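Local coordinates for protein dihydrolipoyl dehydrogenase (PDB 6UZI) that probably oxidises protein-bound dihydrolipoyl groups with NAD+, passing the electrons through a redox-active disulfide and a bound FAD, at residues G393-S398 and P454-A459; P363-V368 and H420-R425; K412-L417 and S442-A447. One frame throughout, in Å; residues are numbered along the deposited sequence.

Contact 1. Residues G393-S398 and P454-A459; sequences GRSRAS and PTYTEA. With ZN (zinc ion), chain F.
R394 leaves its helix with CG opposite the backbone N (chi1 -170°) and then bends at chi2, while Y456 has its ring swung to the side opposite its own carbonyl carbon; together these torsions bring the arginine's aliphatic part over the tyrosine. CG of R394 lies 3.8 Å from the centroid of the Y456 ring, only 16° off its normal, a CH-pi contact. The guanidinium lies beyond the ring's rim at the hydroxyl end, nearly parallel to the ring plane (19° apart), with Y456 OH over one of its faces. From there it reaches D63 of the second subunit in a salt bridge. Two serines approach the same ring at its edge, in plane. S398 OG shares a hydrogen bond of 2.6 Å with Y456 OH, and S395 OG lies 3.4 Å from Y456 CE2 while being hydrogen-bonded to the backbone O of M389. Residues 454-459 form the loop after H453, the predicted proton acceptor, and the start of helix 458-469 in the dimerisation domain of this disulfide oxidoreductase family. P454, which follows a cis peptide and also touches FAD, sets its CB 4.1 Å from R394 CB, and its carbonyl O is 3.4 Å from R394 CD while accepting from the Y360 hydroxyl of the second subunit. A water accepts from R394 N at 2.8 Å and gives a weak bond to E458 OE1. The other carboxylate oxygen, E458 OE2, binds zinc at 2.2 Å, in a site completed by H453 and by E333 of the second subunit.

Contact 2. Residues P363-V368 and H420-R425; sequences PEVAGV and HMIGAR
A366 and M421 face each other as an antiparallel hydrogen-bonded pair, each giving its N-H to the other's carbonyl: M421 N to A366 O at 2.8 Å, nearly collinear with the carbonyl bond, and A366 N to M421 O at 3.0 Å, tilted from the carbonyl plane. Two residues on, G423 N bonds to E364 O at 2.9 Å. Between these pairs the strands 364-368 and 420-423 draw together at V365 and I422, whose side chains lie next to each other and point the same way. The CG1 branch of I422, opposite its backbone N (chi1 178°), touches both V365 CG2 (3.9 Å) and P363 CG (3.8 Å). P363 CB in turn packs on the backbone of G423. The H420 ring lies obliquely beside G367 CA, its NE2 hydrogen-bonded to the carbonyl of K370.

Around this shell the two faces of the sheet meet different helices. P363, V365, H420 and I422 rest on helix 223-236, whereas E364, A366 and M421 lie against helix 426-438; strand 416-423 is the middle strand of the five-stranded antiparallel sheet in the dimerisation domain, and 364-369 is one of its two neighbours. E364 runs extended past the end of the partner strand to R425, the N-cap residue of helix 426-438. There E364 OE1 accepts from A427 N, and OE2 makes a salt bridge with R425 of the second subunit. A helix N-terminus and an arginine meeting one buried carboxylate would probably favour its ionised form and tie this end of the strand pair to the dimer partner.

Contact 3. Residues K412-L417 and S442-A447; sequences KTDEIL and SAEDIA
D414 meets the start of helix 443-447 with both its backbone and its side chain. The residue sits in a turn with positive phi (69°), and its CB lies 4.0 Å from S442 CB. With CG placed opposite the backbone N, the carboxylate is carried over the first turn of the helix, where CG itself lies 3.8 Å from A443 N. OD1 rests on the methyl of A443 and is the atom that makes a salt bridge with K383. OD2 goes further and accepts from E444 N at 3.0 Å, met on its syn side though 33° out of the carboxylate plane; T468 OG1 is a second partner of this oxygen. The E444 side chain runs at about a right angle to that of D414, and its OE1 is 4.4 Å from D414 OD2, a proximity of like charges that the lysine and the helix amides would probably offset.

The backbone completes the grip. D414 O takes the N-H of A443 at 2.9 Å, and S442, the N-cap, accepts from D445 N with its OG, while D445 OD2 receives S442 N in return from above the carboxylate plane: a capping box. The amides of A443, E444 and D445, which have no carbonyl of the preceding turn to bond to, are thus each given an acceptor.

Next to this polar end, I416 sends CG1 against the S442-A443 peptide and CD1 to I446 CG1 at 3.8 Å. The short helix is thereby lodged between the loop leading into strand 416-423 and helix 458-469, which touches A443, E444 and I446, while M437 of helix 426-438 and I407 of strand 404-410 also touch I416, and V435 of the second subunit packs on I446.

All three contacts lie in the dimerisation domain and all touch the second subunit. Contacts 2 and 3 share strand 416-423: contact 3 is at its start and contact 2 at its end, with centres about 20 Å apart. Contact 1 is about 14 Å from contact 2 between centres and touches it directly, Y456 packing on A424 and R425. Contacts 1 and 3 have nearest atoms about 7 Å apart, and helix 443-447 is followed by helix 458-469. Along the chain the order is 363-368, 393-398, 412-417, 420-425, 442-447, 454-459, so contacts 1 and 2 alternate, and the turn after strand 416-423 packs on the segment that carries a zinc ligand and follows H453.

Contact 1. Residues G393-S398 and P454-A459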
loop_
_atom_site.group_PDB
_atom_site.type_symbol
_atom_site.label_atom_id
_atom_site.label_comp_id
_atom_site.label_asym_id
_atom_site.label_seq_id
_atom_site.Cartn_x
_atom_site.Cartn_y
_atom_site.Cartn_z
ATOM N N GLY A 393 0.246 -10.118 11.215
ATOM C CA GLY A 393 0.123 -11.383 10.513
ATOM C C GLY A 393 0.461 -11.265 9.043
ATOM O O GLY A 393 1.011 -12.196 8.450
ATOM N N ARG A 394 0.132 -10.123 8.436
ATOM C CA ARG A 394 0.491 -9.895 7.041
ATOM C C ARG A 394 2.005 -9.915 6.843
ATOM O O ARG A 394 2.501 -10.502 5.873
ATOM C CB ARG A 394 -0.100 -8.568 6.563
ATOM C CG ARG A 394 -0.000 -8.354 5.067
ATOM C CD ARG A 394 -0.834 -9.386 4.331
ATOM N NE ARG A 394 -0.611 -9.373 2.889
ATOM C CZ ARG A 394 0.233 -10.183 2.258
ATOM N NH1 ARG A 394 0.939 -11.072 2.944
ATOM N NH2 ARG A 394 0.369 -10.111 0.942
ATOM N N SER A 395 2.758 -9.299 7.763
ATOM C CA SER A 395 4.215 -9.273 7.633
ATOM C C SER A 395 4.818 -10.658 7.810
ATOM O O SER A 395 5.783 -11.011 7.122
ATOM C CB SER A 395 4.825 -8.310 8.645
ATOM O OG SER A 395 4.170 -7.060 8.617
ATOM N N ARG A 396 4.280 -11.452 8.738
ATOM C CA ARG A 396 4.780 -12.811 8.903
ATOM C C ARG A 396 4.578 -13.627 7.633
ATOM O O ARG A 396 5.418 -14.462 7.281
ATOM C CB ARG A 396 4.091 -13.493 10.083
ATOM C CG ARG A 396 4.633 -13.124 11.450
ATOM C CD ARG A 396 3.782 -13.757 12.545
ATOM N NE ARG A 396 4.244 -13.423 13.889
ATOM C CZ ARG A 396 3.557 -12.675 14.747
ATOM N NH1 ARG A 396 4.057 -12.420 15.951
ATOM N NH2 ARG A 396 2.366 -12.191 14.406
ATOM N N ALA A 397 3.467 -13.401 6.929
ATOM C CA ALA A 397 3.180 -14.199 5.744
ATOM C C ALA A 397 4.085 -13.825 4.579
ATOM O O ALA A 397 4.443 -14.694 3.775
ATOM C CB ALA A 397 1.713 -14.054 5.350
ATOM N N SER A 398 4.458 -12.550 4.462
ATOM C CA SER A 398 5.281 -12.075 3.354
ATOM C C SER A 398 6.773 -12.021 3.668
ATOM O O SER A 398 7.573 -11.863 2.741
ATOM C CB SER A 398 4.826 -10.678 2.913
ATOM O OG SER A 398 5.290 -9.682 3.814
ATOM N N PRO A 454 -5.968 -9.418 6.778
ATOM C CA PRO A 454 -4.687 -8.873 7.244
ATOM C C PRO A 454 -4.048 -7.879 6.270
ATOM O O PRO A 454 -3.886 -8.202 5.097
ATOM C CB PRO A 454 -3.826 -10.123 7.375
ATOM C CG PRO A 454 -4.331 -11.018 6.280
ATOM C CD PRO A 454 -5.798 -10.731 6.127
ATOM N N THR A 455 -3.695 -6.685 6.748
ATOM C CA THR A 455 -3.012 -5.687 5.936
ATOM C C THR A 455 -1.931 -5.024 6.767
ATOM O O THR A 455 -1.909 -5.127 7.994
ATOM C CB THR A 455 -3.963 -4.614 5.408
ATOM O OG1 THR A 455 -4.607 -3.976 6.516
ATOM C CG2 THR A 455 -4.999 -5.216 4.472
ATOM N N TYR A 456 -1.027 -4.317 6.088
ATOM C CA TYR A 456 0.001 -3.579 6.810
ATOM C C TYR A 456 -0.583 -2.366 7.520
ATOM O O TYR A 456 -0.028 -1.917 8.530
ATOM C CB TYR A 456 1.114 -3.162 5.854
ATOM C CG TYR A 456 1.806 -4.339 5.219
ATOM C CD1 TYR A 456 1.663 -4.603 3.858
ATOM C CD2 TYR A 456 2.563 -5.218 5.987
ATOM C CE1 TYR A 456 2.278 -5.692 3.275
ATOM C CE2 TYR A 456 3.187 -6.312 5.410
ATOM C CZ TYR A 456 3.041 -6.544 4.054
ATOM O OH TYR A 456 3.655 -7.631 3.480
ATOM N N THR A 457 -1.708 -1.836 7.023
ATOM C CA THR A 457 -2.322 -0.664 7.639
ATOM C C THR A 457 -2.879 -0.953 9.028
ATOM O O THR A 457 -3.114 -0.009 9.790
ATOM C CB THR A 457 -3.442 -0.112 6.748
ATOM O OG1 THR A 457 -4.403 -1.138 6.478
ATOM C CG2 THR A 457 -2.871 0.403 5.429
ATOM N N GLU A 458 -3.063 -2.229 9.391
ATOM C CA GLU A 458 -3.505 -2.536 10.749
ATOM C C GLU A 458 -2.501 -2.038 11.772
ATOM O O GLU A 458 -2.869 -1.762 12.919
ATOM C CB GLU A 458 -3.730 -4.040 10.926
ATOM C CG GLU A 458 -4.794 -4.633 10.032
ATOM C CD GLU A 458 -5.225 -6.013 10.473
ATOM O OE1 GLU A 458 -4.586 -6.999 10.050
ATOM O OE2 GLU A 458 -6.204 -6.113 11.243
ATOM N N ALA A 459 -1.231 -1.905 11.374
ATOM C CA ALA A 459 -0.240 -1.336 12.275
ATOM C C ALA A 459 -0.556 0.115 12.591
ATOM O O ALA A 459 -0.299 0.575 13.710
ATOM C CB ALA A 459 1.156 -1.448 11.665
HETATM ZN ZN ZN F . -6.329 -7.641 12.786
HETATM O O HOH W 1 -1.520 -8.171 9.646
#

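Contact 2. Residues P363-V368 and H420-R425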
loop_
_atom_site.group_PDB
_atom_site.type_symbol
_atom_site.label_atom_id
_atom_site.label_comp_id
_atom_site.label_asym_id
_atom_site.label_seq_id
_atom_site.Cartn_x
_atom_site.Cartn_y
_atom_site.Cartn_z
ATOM N N PRO A 363 12.499 -1.798 3.794
ATOM C CA PRO A 363 11.144 -1.225 3.848
ATOM C C PRO A 363 11.065 0.231 3.420
ATOM O O PRO A 363 12.052 0.959 3.501
ATOM C CB PRO A 363 10.776 -1.356 5.327
ATOM C CG PRO A 363 12.079 -1.295 6.027
ATOM C CD PRO A 363 13.023 -2.060 5.144
ATOM N N GLU A 364 9.900 0.642 2.939
ATOM C CA GLU A 364 9.691 2.040 2.598
ATOM C C GLU A 364 9.572 2.885 3.864
ATOM O O GLU A 364 9.185 2.402 4.932
ATOM C CB GLU A 364 8.444 2.186 1.734
ATOM C CG GLU A 364 8.639 1.735 0.290
ATOM C CD GLU A 364 7.324 1.426 -0.424
ATOM O OE1 GLU A 364 6.242 1.549 0.205
ATOM O OE2 GLU A 364 7.376 1.066 -1.620
ATOM N N VAL A 365 9.907 4.165 3.728
ATOM C CA VAL A 365 9.868 5.137 4.813
ATOM C C VAL A 365 8.979 6.293 4.375
ATOM O O VAL A 365 9.102 6.786 3.247
ATOM C CB VAL A 365 11.278 5.649 5.166
ATOM C CG1 VAL A 365 11.235 6.574 6.380
ATOM C CG2 VAL A 365 12.225 4.494 5.394
ATOM N N ALA A 366 8.092 6.726 5.261
ATOM C CA ALA A 366 7.199 7.822 4.930
ATOM C C ALA A 366 6.845 8.568 6.202
ATOM O O ALA A 366 6.682 7.957 7.260
ATOM C CB ALA A 366 5.934 7.318 4.237
ATOM N N GLY A 367 6.744 9.884 6.097
ATOM C CA GLY A 367 6.339 10.698 7.225
ATOM C C GLY A 367 5.473 11.851 6.768
ATOM O O GLY A 367 5.607 12.355 5.650
ATOM N N VAL A 368 4.566 12.261 7.656
ATOM C CA VAL A 368 3.743 13.442 7.431
ATOM C C VAL A 368 3.497 14.095 8.782
ATOM O O VAL A 368 3.458 13.423 9.817
ATOM C CB VAL A 368 2.416 13.114 6.702
ATOM C CG1 VAL A 368 1.484 12.312 7.581
ATOM C CG2 VAL A 368 1.742 14.387 6.208
ATOM N N HIS A 420 4.575 8.658 11.443
ATOM C CA HIS A 420 5.896 8.342 10.903
ATOM C C HIS A 420 6.046 6.834 10.764
ATOM O O HIS A 420 5.965 6.104 11.756
ATOM C CB HIS A 420 6.985 8.933 11.802
ATOM C CG HIS A 420 6.830 10.408 12.023
ATOM N ND1 HIS A 420 7.237 11.347 11.100
ATOM C CD2 HIS A 420 6.287 11.104 13.051
ATOM C CE1 HIS A 420 6.967 12.558 11.556
ATOM N NE2 HIS A 420 6.387 12.438 12.735
ATOM N N MET A 421 6.303 6.377 9.543
ATOM C CA MET A 421 6.237 4.967 9.198
ATOM C C MET A 421 7.551 4.490 8.607
ATOM O O MET A 421 8.200 5.205 7.835
ATOM C CB MET A 421 5.127 4.690 8.174
ATOM C CG MET A 421 3.817 5.394 8.414
ATOM S SD MET A 421 2.659 4.901 7.119
ATOM C CE MET A 421 1.152 5.674 7.711
ATOM N N ILE A 422 7.931 3.271 8.966
ATOM C CA ILE A 422 8.924 2.520 8.217
ATOM C C ILE A 422 8.445 1.077 8.193
ATOM O O ILE A 422 8.172 0.495 9.247
ATOM C CB ILE A 422 10.341 2.643 8.813
ATOM C CG1 ILE A 422 11.331 1.800 8.015
ATOM C CG2 ILE A 422 10.369 2.270 10.294
ATOM C CD1 ILE A 422 12.748 2.081 8.374
ATOM N N GLY A 423 8.271 0.526 7.001
ATOM C CA GLY A 423 7.709 -0.802 6.875
ATOM C C GLY A 423 7.290 -1.051 5.446
ATOM O O GLY A 423 7.423 -0.184 4.578
ATOM N N ALA A 424 6.776 -2.259 5.218
ATOM C CA ALA A 424 6.323 -2.632 3.883
ATOM C C ALA A 424 5.195 -1.715 3.435
ATOM O O ALA A 424 4.285 -1.405 4.206
ATOM C CB ALA A 424 5.851 -4.086 3.865
ATOM N N ARG A 425 5.275 -1.270 2.180
ATOM C CA ARG A 425 4.247 -0.463 1.523
ATOM C C ARG A 425 3.994 0.873 2.223
ATOM O O ARG A 425 2.915 1.460 2.074
ATOM C CB ARG A 425 2.929 -1.236 1.396
ATOM C CG ARG A 425 3.040 -2.550 0.680
ATOM C CD ARG A 425 1.676 -3.207 0.548
ATOM N NE ARG A 425 1.745 -4.404 -0.283
ATOM C CZ ARG A 425 0.685 -5.016 -0.794
ATOM N NH1 ARG A 425 -0.529 -4.527 -0.576
ATOM N NH2 ARG A 425 0.845 -6.096 -1.554
#

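Contact 3. Residues K412-L417 and S442-A447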
loop_
_atom_site.group_PDB
_atom_site.type_symbol
_atom_site.label_atom_id
_atom_site.label_comp_id
_atom_site.label_asym_id
_atom_site.label_seq_id
_atom_site.Cartn_x
_atom_site.Cartn_y
_atom_site.Cartn_z
ATOM N N LYS A 412 -3.766 16.735 25.281
ATOM C CA LYS A 412 -5.046 17.199 25.809
ATOM C C LYS A 412 -6.201 16.841 24.876
ATOM O O LYS A 412 -7.249 16.376 25.333
ATOM C CB LYS A 412 -5.002 18.709 26.072
ATOM N N THR A 413 -6.045 17.065 23.568
ATOM C CA THR A 413 -7.154 16.891 22.640
ATOM C C THR A 413 -7.127 15.572 21.879
ATOM O O THR A 413 -8.121 15.242 21.223
ATOM C CB THR A 413 -7.201 18.045 21.631
ATOM O OG1 THR A 413 -6.119 17.914 20.697
ATOM C CG2 THR A 413 -7.118 19.374 22.345
ATOM N N ASP A 414 -6.023 14.823 21.939
ATOM C CA ASP A 414 -5.814 13.555 21.233
ATOM C C ASP A 414 -5.683 13.735 19.724
ATOM O O ASP A 414 -5.632 12.739 18.981
ATOM C CB ASP A 414 -6.926 12.540 21.551
ATOM C CG ASP A 414 -6.504 11.094 21.287
ATOM O OD1 ASP A 414 -5.309 10.772 21.470
ATOM O OD2 ASP A 414 -7.374 10.272 20.922
ATOM N N GLU A 415 -5.610 14.973 19.240
ATOM C CA GLU A 415 -5.473 15.196 17.809
ATOM C C GLU A 415 -4.112 14.712 17.333
ATOM O O GLU A 415 -3.080 15.026 17.936
ATOM C CB GLU A 415 -5.651 16.673 17.479
ATOM C CG GLU A 415 -5.443 17.003 16.015
ATOM C CD GLU A 415 -5.664 18.475 15.703
ATOM O OE1 GLU A 415 -5.979 19.252 16.633
ATOM O OE2 GLU A 415 -5.559 18.847 14.515
ATOM N N ILE A 416 -4.116 13.955 16.239
ATOM C CA ILE A 416 -2.881 13.462 15.650
ATOM C C ILE A 416 -2.075 14.629 15.098
ATOM O O ILE A 416 -2.568 15.413 14.275
ATOM C CB ILE A 416 -3.190 12.438 14.552
ATOM C CG1 ILE A 416 -3.792 11.167 15.158
ATOM C CG2 ILE A 416 -1.946 12.155 13.723
ATOM C CD1 ILE A 416 -4.186 10.139 14.137
ATOM N N LEU A 417 -0.820 14.742 15.540
ATOM C CA LEU A 417 0.062 15.810 15.092
ATOM C C LEU A 417 1.124 15.354 14.094
ATOM O O LEU A 417 1.662 16.194 13.367
ATOM C CB LEU A 417 0.744 16.464 16.303
ATOM C CG LEU A 417 -0.178 17.041 17.379
ATOM C CD1 LEU A 417 0.643 17.603 18.516
ATOM C CD2 LEU A 417 -1.067 18.129 16.806
ATOM N N SER A 442 -8.364 12.461 15.498
ATOM C CA SER A 442 -7.695 12.084 16.728
ATOM C C SER A 442 -7.185 10.651 16.626
ATOM O O SER A 442 -7.585 9.884 15.744
ATOM C CB SER A 442 -8.647 12.226 17.915
ATOM O OG SER A 442 -9.641 11.221 17.861
ATOM N N ALA A 443 -6.277 10.297 17.541
ATOM C CA ALA A 443 -5.816 8.914 17.608
ATOM C C ALA A 443 -6.985 7.969 17.861
ATOM O O ALA A 443 -7.051 6.876 17.290
ATOM C CB ALA A 443 -4.758 8.763 18.700
ATOM N N GLU A 444 -7.933 8.392 18.697
ATOM C CA GLU A 444 -9.118 7.586 18.942
ATOM C C GLU A 444 -9.934 7.406 17.665
ATOM O O GLU A 444 -10.488 6.326 17.422
ATOM C CB GLU A 444 -9.959 8.242 20.034
ATOM C CG GLU A 444 -11.218 7.486 20.394
ATOM C CD GLU A 444 -11.940 8.148 21.529
ATOM O OE1 GLU A 444 -11.474 9.223 21.965
ATOM O OE2 GLU A 444 -12.964 7.603 21.984
ATOM N N ASP A 445 -10.033 8.456 16.845
ATOM C CA ASP A 445 -10.778 8.348 15.593
ATOM C C ASP A 445 -10.238 7.215 14.736
ATOM O O ASP A 445 -10.988 6.336 14.296
ATOM C CB ASP A 445 -10.718 9.664 14.817
ATOM C CG ASP A 445 -11.598 10.743 15.414
ATOM O OD1 ASP A 445 -12.521 10.410 16.192
ATOM O OD2 ASP A 445 -11.370 11.927 15.088
ATOM N N ILE A 446 -8.926 7.217 14.501
ATOM C CA ILE A 446 -8.306 6.192 13.670
ATOM C C ILE A 446 -8.389 4.830 14.343
ATOM O O ILE A 446 -8.565 3.803 13.677
ATOM C CB ILE A 446 -6.854 6.595 13.354
ATOM C CG1 ILE A 446 -6.853 7.915 12.585
ATOM C CG2 ILE A 446 -6.129 5.506 12.567
ATOM C CD1 ILE A 446 -7.723 7.888 11.341
ATOM N N ALA A 447 -8.282 4.800 15.671
ATOM C CA ALA A 447 -8.309 3.535 16.392
ATOM C C ALA A 447 -9.642 2.806 16.259
ATOM O O ALA A 447 -9.674 1.575 16.358
ATOM C CB ALA A 447 -8.012 3.786 17.868
#